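Local coordinates for 70 kDa protein (PDB 4B2N), which is a dihaem c-type cytochrome that acts as a rubber oxygenase, a dioxygenase cleaving the polymer processively, at residues N236-D250 with D594-Y607. Numbering follows the deposited sequence.
Sequences NLLPLPWSTGRGSSD and DILYSMWDNVAAQY. With HEC (heme c), chain C.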
loop_
_atom_site.group_PDB
_atom_site.type_symbol
_atom_site.label_atom_id
_atom_site.label_comp_id
_atom_site.label_asym_id
_atom_site.label_seq_id
_atom_site.Cartn_x
_atom_site.Cartn_y
_atom_site.Cartn_z
ATOM N N ASN A 236 17.928 7.399 19.158
ATOM C CA ASN A 236 16.912 6.423 19.380
ATOM C C ASN A 236 16.822 5.422 18.204
ATOM O O ASN A 236 17.247 5.721 17.066
ATOM C CB ASN A 236 15.572 7.158 19.562
ATOM C CG ASN A 236 15.367 7.698 20.981
ATOM O OD1 ASN A 236 16.336 7.882 21.740
ATOM N ND2 ASN A 236 14.091 7.964 21.356
ATOM N N LEU A 237 16.212 4.261 18.457
ATOM C CA LEU A 237 15.655 3.400 17.375
ATOM C C LEU A 237 14.884 4.222 16.304
ATOM O O LEU A 237 14.225 5.211 16.667
ATOM C CB LEU A 237 14.676 2.398 17.994
ATOM C CG LEU A 237 15.122 0.954 18.172
ATOM C CD1 LEU A 237 16.635 0.787 18.345
ATOM C CD2 LEU A 237 14.329 0.307 19.300
ATOM N N LEU A 238 14.943 3.812 15.023
ATOM C CA LEU A 238 14.258 4.576 13.946
ATOM C C LEU A 238 12.855 4.102 13.759
ATOM O O LEU A 238 12.612 2.918 13.908
ATOM C CB LEU A 238 14.988 4.369 12.661
ATOM C CG LEU A 238 16.433 4.908 12.753
ATOM C CD1 LEU A 238 17.206 4.656 11.450
ATOM C CD2 LEU A 238 16.525 6.366 13.159
ATOM N N PRO A 239 11.919 5.007 13.456
ATOM C CA PRO A 239 10.552 4.553 13.180
ATOM C C PRO A 239 10.555 3.958 11.713
ATOM O O PRO A 239 10.528 4.691 10.750
ATOM C CB PRO A 239 9.712 5.802 13.303
ATOM C CG PRO A 239 10.698 6.953 13.106
ATOM C CD PRO A 239 12.052 6.482 13.566
ATOM N N LEU A 240 10.668 2.651 11.559
ATOM C CA LEU A 240 10.684 2.097 10.198
ATOM C C LEU A 240 9.920 0.795 10.283
ATOM O O LEU A 240 9.772 0.244 11.360
ATOM C CB LEU A 240 12.098 1.953 9.630
ATOM C CG LEU A 240 12.906 0.754 10.098
ATOM C CD1 LEU A 240 14.376 0.762 9.799
ATOM C CD2 LEU A 240 12.732 0.824 11.554
ATOM N N PRO A 241 9.357 0.345 9.165
ATOM C CA PRO A 241 8.446 -0.793 9.233
ATOM C C PRO A 241 9.201 -2.110 9.360
ATOM O O PRO A 241 10.411 -2.148 9.118
ATOM C CB PRO A 241 7.664 -0.742 7.916
ATOM C CG PRO A 241 8.314 0.265 7.067
ATOM C CD PRO A 241 9.481 0.919 7.810
ATOM N N TRP A 242 8.487 -3.164 9.804
ATOM C CA TRP A 242 9.103 -4.509 9.932
ATOM C C TRP A 242 8.239 -5.441 9.156
ATOM O O TRP A 242 7.211 -5.002 8.598
ATOM C CB TRP A 242 9.137 -4.846 11.422
ATOM C CG TRP A 242 10.006 -6.034 11.785
ATOM C CD1 TRP A 242 9.570 -7.339 11.979
ATOM C CD2 TRP A 242 11.463 -6.046 12.072
ATOM N NE1 TRP A 242 10.636 -8.149 12.329
ATOM C CE2 TRP A 242 11.804 -7.431 12.397
ATOM C CE3 TRP A 242 12.468 -5.084 12.083
ATOM C CZ2 TRP A 242 13.104 -7.815 12.765
ATOM C CZ3 TRP A 242 13.790 -5.465 12.439
ATOM C CH2 TRP A 242 14.091 -6.795 12.766
ATOM N N SER A 243 8.601 -6.727 9.069
ATOM C CA SER A 243 7.680 -7.626 8.440
ATOM C C SER A 243 7.914 -8.993 9.040
ATOM O O SER A 243 8.983 -9.257 9.647
ATOM C CB SER A 243 7.908 -7.663 6.924
ATOM O OG SER A 243 9.220 -8.088 6.623
ATOM N N THR A 244 6.942 -9.851 8.828
ATOM C CA THR A 244 7.089 -11.209 9.198
ATOM C C THR A 244 7.696 -12.032 8.102
ATOM O O THR A 244 8.230 -13.146 8.376
ATOM C CB THR A 244 5.785 -11.856 9.689
ATOM O OG1 THR A 244 4.820 -11.868 8.648
ATOM C CG2 THR A 244 5.213 -11.070 10.866
ATOM N N GLY A 245 7.705 -11.476 6.882
ATOM C CA GLY A 245 8.203 -12.213 5.727
ATOM C C GLY A 245 8.335 -11.263 4.564
ATOM O O GLY A 245 8.753 -10.100 4.764
ATOM N N ARG A 246 7.931 -11.699 3.380
ATOM C CA ARG A 246 8.108 -10.898 2.149
ATOM C C ARG A 246 6.789 -10.489 1.534
ATOM O O ARG A 246 5.884 -11.287 1.540
ATOM C CB ARG A 246 8.907 -11.724 1.150
ATOM C CG ARG A 246 10.382 -11.657 1.466
ATOM C CD ARG A 246 11.045 -12.702 0.608
ATOM N NE ARG A 246 12.527 -12.715 0.619
ATOM C CZ ARG A 246 13.258 -12.303 -0.421
ATOM N NH1 ARG A 246 12.657 -11.650 -1.431
ATOM N NH2 ARG A 246 14.617 -12.462 -0.436
ATOM N N GLY A 247 6.692 -9.247 1.027
ATOM C CA GLY A 247 5.525 -8.852 0.193
ATOM C C GLY A 247 4.375 -8.287 0.977
ATOM O O GLY A 247 3.305 -7.905 0.418
ATOM N N SER A 248 4.559 -8.226 2.289
ATOM C CA SER A 248 3.628 -7.476 3.150
ATOM C C SER A 248 4.428 -6.956 4.326
ATOM O O SER A 248 5.549 -7.470 4.596
ATOM C CB SER A 248 2.429 -8.361 3.570
ATOM O OG SER A 248 2.912 -9.481 4.318
ATOM N N SER A 249 3.898 -5.960 5.031
ATOM C CA SER A 249 4.639 -5.419 6.181
ATOM C C SER A 249 3.671 -4.788 7.185
ATOM O O SER A 249 2.471 -4.596 6.878
ATOM C CB SER A 249 5.634 -4.339 5.703
ATOM O OG SER A 249 4.971 -3.126 5.323
ATOM N N ASP A 250 4.231 -4.308 8.301
ATOM C CA ASP A 250 3.436 -3.562 9.286
ATOM C C ASP A 250 3.415 -2.052 8.955
ATOM O O ASP A 250 3.334 -1.219 9.869
ATOM C CB ASP A 250 3.926 -3.819 10.707
ATOM C CG ASP A 250 5.322 -3.335 10.922
ATOM O OD1 ASP A 250 5.824 -2.672 9.996
ATOM O OD2 ASP A 250 5.934 -3.547 12.017
ATOM N N ASP A 594 12.091 -12.915 15.015
ATOM C CA ASP A 594 12.006 -12.050 13.855
ATOM C C ASP A 594 10.523 -11.911 13.387
ATOM O O ASP A 594 10.171 -10.962 12.728
ATOM C CB ASP A 594 12.835 -12.621 12.707
ATOM C CG ASP A 594 12.316 -13.939 12.230
ATOM O OD1 ASP A 594 12.256 -14.888 13.060
ATOM O OD2 ASP A 594 11.927 -14.061 11.045
ATOM N N ILE A 595 9.669 -12.872 13.724
ATOM C CA ILE A 595 8.281 -12.763 13.306
ATOM C C ILE A 595 7.487 -11.917 14.324
ATOM O O ILE A 595 6.552 -11.190 13.960
ATOM C CB ILE A 595 7.635 -14.156 13.134
ATOM C CG1 ILE A 595 8.252 -14.887 11.959
ATOM C CG2 ILE A 595 6.127 -14.047 12.982
ATOM C CD1 ILE A 595 7.765 -16.346 11.822
ATOM N N LEU A 596 7.852 -12.034 15.590
ATOM C CA LEU A 596 7.173 -11.322 16.653
ATOM C C LEU A 596 7.601 -9.870 16.771
ATOM O O LEU A 596 6.904 -9.110 17.351
ATOM C CB LEU A 596 7.383 -12.018 17.989
ATOM C CG LEU A 596 6.839 -13.445 18.051
ATOM C CD1 LEU A 596 7.259 -14.043 19.384
ATOM C CD2 LEU A 596 5.313 -13.503 17.892
ATOM N N TYR A 597 8.747 -9.482 16.223
ATOM C CA TYR A 597 9.209 -8.124 16.486
ATOM C C TYR A 597 8.365 -7.012 15.849
ATOM O O TYR A 597 7.977 -7.106 14.686
ATOM C CB TYR A 597 10.645 -7.955 16.056
ATOM C CG TYR A 597 11.278 -6.671 16.536
ATOM C CD1 TYR A 597 11.628 -6.501 17.900
ATOM C CD2 TYR A 597 11.530 -5.609 15.635
ATOM C CE1 TYR A 597 12.193 -5.354 18.359
ATOM C CE2 TYR A 597 12.089 -4.440 16.095
ATOM C CZ TYR A 597 12.427 -4.309 17.462
ATOM O OH TYR A 597 13.026 -3.165 17.874
ATOM N N SER A 598 8.167 -5.920 16.606
ATOM C CA SER A 598 7.491 -4.735 16.086
ATOM C C SER A 598 8.412 -3.583 16.338
ATOM O O SER A 598 8.589 -3.163 17.501
ATOM C CB SER A 598 6.239 -4.467 16.850
ATOM O OG SER A 598 5.697 -3.198 16.468
ATOM N N MET A 599 8.983 -3.042 15.265
ATOM C CA MET A 599 9.812 -1.838 15.401
ATOM C C MET A 599 8.953 -0.690 15.964
ATOM O O MET A 599 9.396 0.056 16.794
ATOM C CB MET A 599 10.399 -1.513 14.058
ATOM C CG MET A 599 11.305 -0.340 14.088
ATOM S SD MET A 599 12.916 -0.773 14.699
ATOM C CE MET A 599 13.528 -1.556 13.250
ATOM N N TRP A 600 7.724 -0.517 15.452
ATOM C CA TRP A 600 6.880 0.596 15.921
ATOM C C TRP A 600 6.661 0.555 17.421
ATOM O O TRP A 600 6.862 1.600 18.083
ATOM C CB TRP A 600 5.496 0.625 15.274
ATOM C CG TRP A 600 5.464 0.611 13.748
ATOM C CD1 TRP A 600 4.731 -0.268 12.957
ATOM C CD2 TRP A 600 6.090 1.550 12.817
ATOM N NE1 TRP A 600 4.901 0.019 11.623
ATOM C CE2 TRP A 600 5.699 1.128 11.474
ATOM C CE3 TRP A 600 6.930 2.650 12.946
ATOM C CZ2 TRP A 600 6.165 1.767 10.337
ATOM C CZ3 TRP A 600 7.317 3.339 11.786
ATOM C CH2 TRP A 600 6.989 2.894 10.516
ATOM N N ASP A 601 6.287 -0.636 17.950
ATOM C CA ASP A 601 6.132 -0.816 19.408
ATOM C C ASP A 601 7.347 -0.386 20.213
ATOM O O ASP A 601 7.202 0.266 21.246
ATOM C CB ASP A 601 5.779 -2.237 19.785
ATOM C CG ASP A 601 4.396 -2.628 19.287
ATOM O OD1 ASP A 601 3.589 -1.761 18.904
ATOM O OD2 ASP A 601 4.120 -3.824 19.302
ATOM N N ASN A 602 8.532 -0.757 19.763
ATOM C CA ASN A 602 9.729 -0.464 20.523
ATOM C C ASN A 602 10.146 0.955 20.358
ATOM O O ASN A 602 10.662 1.557 21.301
ATOM C CB ASN A 602 10.857 -1.477 20.199
ATOM C CG ASN A 602 10.445 -2.878 20.668
ATOM O OD1 ASN A 602 9.919 -3.702 19.908
ATOM N ND2 ASN A 602 10.549 -3.086 21.953
ATOM N N VAL A 603 9.894 1.518 19.178
ATOM C CA VAL A 603 10.148 2.978 18.983
ATOM C C VAL A 603 9.301 3.823 19.962
ATOM O O VAL A 603 9.783 4.750 20.622
ATOM C CB VAL A 603 9.887 3.360 17.487
ATOM C CG1 VAL A 603 9.885 4.889 17.301
ATOM C CG2 VAL A 603 10.995 2.759 16.634
ATOM N N ALA A 604 8.021 3.547 19.981
ATOM C CA ALA A 604 7.090 4.123 20.964
ATOM C C ALA A 604 7.573 3.955 22.407
ATOM O O ALA A 604 7.652 4.967 23.133
ATOM C CB ALA A 604 5.719 3.488 20.794
ATOM N N ALA A 605 7.935 2.719 22.791
ATOM C CA ALA A 605 8.407 2.431 24.168
ATOM C C ALA A 605 9.592 3.306 24.429
ATOM O O ALA A 605 9.680 4.026 25.443
ATOM C CB ALA A 605 8.798 0.970 24.286
ATOM N N GLN A 606 10.515 3.323 23.485
ATOM C CA GLN A 606 11.742 4.075 23.771
ATOM C C GLN A 606 11.493 5.586 23.846
ATOM O O GLN A 606 12.043 6.248 24.742
ATOM C CB GLN A 606 12.867 3.758 22.741
ATOM C CG GLN A 606 14.155 4.515 23.049
ATOM C CD GLN A 606 15.213 4.252 22.000
ATOM O OE1 GLN A 606 14.887 4.117 20.818
ATOM N NE2 GLN A 606 16.479 4.098 22.435
ATOM N N TYR A 607 10.732 6.158 22.908
ATOM C CA TYR A 607 10.407 7.585 23.025
ATOM C C TYR A 607 9.565 7.918 24.258
ATOM O O TYR A 607 9.479 9.067 24.642
ATOM C CB TYR A 607 9.629 8.089 21.800
ATOM C CG TYR A 607 10.582 8.482 20.689
ATOM C CD1 TYR A 607 11.044 7.529 19.781
ATOM C CD2 TYR A 607 11.066 9.762 20.596
ATOM C CE1 TYR A 607 11.945 7.864 18.754
ATOM C CE2 TYR A 607 11.935 10.118 19.587
ATOM C CZ TYR A 607 12.373 9.181 18.657
ATOM O OH TYR A 607 13.304 9.577 17.695
HETATM FE FE HEC C . 2.189 3.154 0.961
HETATM C CHA HEC C . -1.217 2.429 1.190
HETATM C CHB HEC C . 1.455 6.059 -0.877
HETATM C CHC HEC C . 5.491 4.338 1.287
HETATM C CHD HEC C . 2.997 0.120 2.171
HETATM N NA HEC C . 0.577 4.055 0.346
HETATM C C1A HEC C . -0.754 3.540 0.374
HETATM C C2A HEC C . -1.684 4.296 -0.451
HETATM C C3A HEC C . -0.953 5.359 -1.057
HETATM C C4A HEC C . 0.418 5.165 -0.570
HETATM C CMA HEC C . -1.471 6.384 -2.047
HETATM C CAA HEC C . -3.198 4.057 -0.682
HETATM C CBA HEC C . -3.297 2.932 -1.715
HETATM C CGA HEC C . -4.723 2.454 -1.917
HETATM O O1A HEC C . -5.505 2.221 -0.932
HETATM O O2A HEC C . -5.008 2.238 -3.098
HETATM N NB HEC C . 3.177 4.864 0.429
HETATM C C1B HEC C . 2.788 5.866 -0.368
HETATM C C2B HEC C . 3.776 6.905 -0.618
HETATM C C3B HEC C . 4.936 6.418 0.022
HETATM C C4B HEC C . 4.501 5.139 0.574
HETATM C CMB HEC C . 3.466 8.123 -1.392
HETATM C CAB HEC C . 6.290 7.056 0.186
HETATM C CBB HEC C . 6.292 8.268 0.928
HETATM N NC HEC C . 3.946 2.458 1.559
HETATM C C1C HEC C . 5.219 2.982 1.695
HETATM C C2C HEC C . 6.220 1.995 2.172
HETATM C C3C HEC C . 5.436 0.772 2.450
HETATM C C4C HEC C . 4.064 1.100 2.075
HETATM C CMC HEC C . 7.695 2.318 2.384
HETATM C CAC HEC C . 5.903 -0.541 3.001
HETATM C CBC HEC C . 6.832 -0.514 4.046
HETATM N ND HEC C . 1.063 1.576 1.587
HETATM C C1D HEC C . 1.575 0.437 2.050
HETATM C C2D HEC C . 0.589 -0.534 2.401
HETATM C C3D HEC C . -0.634 0.149 2.126
HETATM C C4D HEC C . -0.229 1.465 1.644
HETATM C CMD HEC C . 0.717 -1.920 2.923
HETATM C CAD HEC C . -1.984 -0.394 2.444
HETATM C CBD HEC C . -2.025 -0.077 3.990
HETATM C CGD HEC C . -3.286 -0.656 4.587
HETATM O O1D HEC C . -3.247 -1.718 5.258
HETATM O O2D HEC C . -4.373 -0.059 4.283
HETATM O O HOH W 1 14.261 7.759 16.003
HETATM O O HOH W 2 4.168 -3.632 14.373
HETATM O O HOH W 3 5.491 -6.202 12.794
#
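The loop 236-250, part of the wall of a heme c pocket, is clamped along the end of helix 593-596 and helix 599-607 by two tryptophan indoles and a glutamine. Each indole donates to a backbone carbonyl of the opposite segment. Trp242 NE1 reaches Asp594 O at 2.9 Å, nearly straight (171°) and in the ring plane. Its six-membered ring also takes the edge of Tyr597 in a T-shaped pair, centroids 4.8 Å apart and planes at 64°, with Tyr597 CD2 above the ring. Beyond that stack, Tyr597 OH is held by Gln613 O. Trp600 NE1 bonds to Asp250 O at 2.7 Å, approaching from above the carbonyl plane rather than on a lone pair, while the loop backbone at Leu240 lies over one face of its indole. The same loop is folded back on itself by Asp250 OD1, which accepts from Trp242 N; water 2 links Asp250 OD2 to Ser598 OG; Ser598 is the N-cap of helix 599-607, and the same OG accepts from Asp601 N. Pro241 CB packs 3.8 Å from Trp600 CZ2, and Pro241 CG lies 3.5 Å from heme CBC, so the second-shell indole backs a residue touching the heme. At the far end Gln606, its chain extended with CG anti to the backbone N, carries OE1 to Leu237 N, in the carbonyl plane and on a lone pair. Its amide stacks on that of Asn236, planes 13° apart, and Asn236 ND2 sits 3.2 Å above the centre of the Tyr607 ring, whose hydroxyl OH shares water 1 with Leu237 O.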